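Local atomic coordinates of TSC1 N-terminal domain (Chaetomium thermophilum, PDB entry 7A0M), a protein that probably binds lysosomal phosphoinositides as part of TSC1, which helps bring the TSC complex to the lysosome to regulate mTORC1. Residues F188-N193 and Q225-G230. Numbering follows the deposited sequence.
Sequences FMNALN and QTPLFG
One face of the N193 amide is covered by the CB-CG side of the P227 ring, which is inclined to it, with P227 CG 3.8 Å from N193 CG and almost on the amide normal. This is one joint of an elongated all-helical solenoid, where helix 185-196 meets the turn leading into helix 228-238. N193 reaches across because its CG runs anti to the backbone N (chi1 -179°). Its OD1 lies 3.4 Å from L228 CA and takes a hydrogen bond from N231 ND2, so the buried amide oxygen is tied to the first turn of helix 228-238; P227 O, another acceptor nearby, gives it no bond.

One turn earlier, the N190 amide has T226 OG1 over a face, almost straight above its nitrogen. The 2.6 Å approach of T226 OG1 to N190 ND2 therefore comes from off the plane that holds the N-H bonds, and cannot be read as a hydrogen bond. P227 CD lies beyond the ND2 end, closer to the amide plane. N190 OD1 accepts from K186 NZ, the same amine that reaches Q225 O.

The apolar part of the contact is made by L228, M189 and L192. L228 crosses the M189 side chain at about a right angle, and I223 touches both. L228 CD2 does the work, lying 3.8 Å from M189 CB and 4.2 Å from L192 CD2.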
loop_
_atom_site.group_PDB
_atom_site.type_symbol
_atom_site.label_atom_id
_atom_site.label_comp_id
_atom_site.label_asym_id
_atom_site.label_seq_id
_atom_site.Cartn_x
_atom_site.Cartn_y
_atom_site.Cartn_z
ATOM N N PHE B 188 -21.920 -27.508 18.797
ATOM C CA PHE B 188 -22.764 -26.420 18.310
ATOM C C PHE B 188 -22.713 -26.317 16.791
ATOM O O PHE B 188 -23.739 -26.094 16.140
ATOM C CB PHE B 188 -22.341 -25.095 18.943
ATOM C CG PHE B 188 -23.155 -23.920 18.480
ATOM C CD1 PHE B 188 -24.375 -23.629 19.068
ATOM C CD2 PHE B 188 -22.707 -23.113 17.448
ATOM C CE1 PHE B 188 -25.130 -22.551 18.639
ATOM C CE2 PHE B 188 -23.457 -22.039 17.012
ATOM C CZ PHE B 188 -24.668 -21.755 17.609
HETATM N N MSE B 189 -21.528 -26.475 16.211
HETATM C CA MSE B 189 -21.348 -26.270 14.780
HETATM C C MSE B 189 -21.706 -27.517 13.973
HETATM O O MSE B 189 -22.068 -27.418 12.801
HETATM C CB MSE B 189 -19.912 -25.827 14.495
HETATM C CG MSE B 189 -19.602 -24.449 15.068
HETATM SE SE MSE B 189 -17.774 -23.837 14.794
HETATM C CE MSE B 189 -16.854 -25.034 16.025
ATOM N N ASN B 190 -21.606 -28.690 14.600
ATOM C CA ASN B 190 -22.137 -29.900 13.979
ATOM C C ASN B 190 -23.654 -29.824 13.861
ATOM O O ASN B 190 -24.225 -30.147 12.812
ATOM C CB ASN B 190 -21.726 -31.137 14.779
ATOM C CG ASN B 190 -20.468 -31.789 14.245
ATOM O OD1 ASN B 190 -19.535 -32.073 14.995
ATOM N ND2 ASN B 190 -20.435 -32.028 12.938
ATOM N N ALA B 191 -24.324 -29.402 14.935
ATOM C CA ALA B 191 -25.777 -29.278 14.908
ATOM C C ALA B 191 -26.225 -28.173 13.959
ATOM O O ALA B 191 -27.268 -28.293 13.307
ATOM C CB ALA B 191 -26.305 -29.027 16.320
ATOM N N LEU B 192 -25.454 -27.084 13.874
ATOM C CA LEU B 192 -25.825 -25.989 12.984
ATOM C C LEU B 192 -25.671 -26.376 11.519
ATOM O O LEU B 192 -26.389 -25.849 10.661
ATOM C CB LEU B 192 -24.984 -24.749 13.297
ATOM C CG LEU B 192 -25.360 -23.467 12.551
ATOM C CD1 LEU B 192 -26.754 -23.005 12.951
ATOM C CD2 LEU B 192 -24.334 -22.373 12.799
ATOM N N ASN B 193 -24.746 -27.291 11.215
ATOM C CA ASN B 193 -24.501 -27.679 9.829
ATOM C C ASN B 193 -25.743 -28.273 9.176
ATOM O O ASN B 193 -25.951 -28.099 7.969
ATOM C CB ASN B 193 -23.338 -28.668 9.761
ATOM C CG ASN B 193 -23.014 -29.092 8.341
ATOM O OD1 ASN B 193 -22.396 -28.343 7.583
ATOM N ND2 ASN B 193 -23.428 -30.298 7.975
ATOM N N GLN B 225 -12.664 -29.622 11.871
ATOM C CA GLN B 225 -13.016 -31.011 12.140
ATOM C C GLN B 225 -14.523 -31.240 12.129
ATOM O O GLN B 225 -15.012 -32.182 12.766
ATOM C CB GLN B 225 -12.405 -31.452 13.471
ATOM C CG GLN B 225 -10.885 -31.462 13.447
ATOM C CD GLN B 225 -10.270 -31.748 14.799
ATOM O OE1 GLN B 225 -10.895 -32.360 15.665
ATOM N NE2 GLN B 225 -9.033 -31.304 14.988
ATOM N N THR B 226 -15.267 -30.398 11.418
ATOM C CA THR B 226 -16.712 -30.474 11.286
ATOM C C THR B 226 -17.066 -30.027 9.874
ATOM O O THR B 226 -16.331 -29.233 9.272
ATOM C CB THR B 226 -17.440 -29.600 12.326
ATOM O OG1 THR B 226 -18.755 -30.115 12.553
ATOM C CG2 THR B 226 -17.579 -28.164 11.853
ATOM N N PRO B 227 -18.160 -30.545 9.304
ATOM C CA PRO B 227 -18.500 -30.209 7.911
ATOM C C PRO B 227 -18.981 -28.781 7.694
ATOM O O PRO B 227 -19.261 -28.417 6.545
ATOM C CB PRO B 227 -19.613 -31.213 7.573
ATOM C CG PRO B 227 -20.189 -31.600 8.891
ATOM C CD PRO B 227 -19.043 -31.589 9.851
ATOM N N LEU B 228 -19.090 -27.959 8.740
ATOM C CA LEU B 228 -19.662 -26.625 8.574
ATOM C C LEU B 228 -18.787 -25.737 7.696
ATOM O O LEU B 228 -19.303 -24.993 6.854
ATOM C CB LEU B 228 -19.893 -25.973 9.936
ATOM C CG LEU B 228 -20.523 -24.580 9.886
ATOM C CD1 LEU B 228 -21.828 -24.618 9.110
ATOM C CD2 LEU B 228 -20.751 -24.035 11.287
ATOM N N PHE B 229 -17.465 -25.791 7.884
ATOM C CA PHE B 229 -16.568 -24.912 7.136
ATOM C C PHE B 229 -16.687 -25.139 5.633
ATOM O O PHE B 229 -16.787 -24.181 4.856
ATOM C CB PHE B 229 -15.125 -25.119 7.597
ATOM C CG PHE B 229 -14.161 -24.114 7.035
ATOM C CD1 PHE B 229 -14.154 -22.807 7.496
ATOM C CD2 PHE B 229 -13.265 -24.474 6.043
ATOM C CE1 PHE B 229 -13.268 -21.878 6.977
ATOM C CE2 PHE B 229 -12.376 -23.553 5.522
ATOM C CZ PHE B 229 -12.378 -22.254 5.989
ATOM N N GLY B 230 -16.670 -26.403 5.203
ATOM C CA GLY B 230 -16.807 -26.699 3.787
ATOM C C GLY B 230 -18.118 -26.223 3.192
ATOM O O GLY B 230 -18.170 -25.839 2.021
#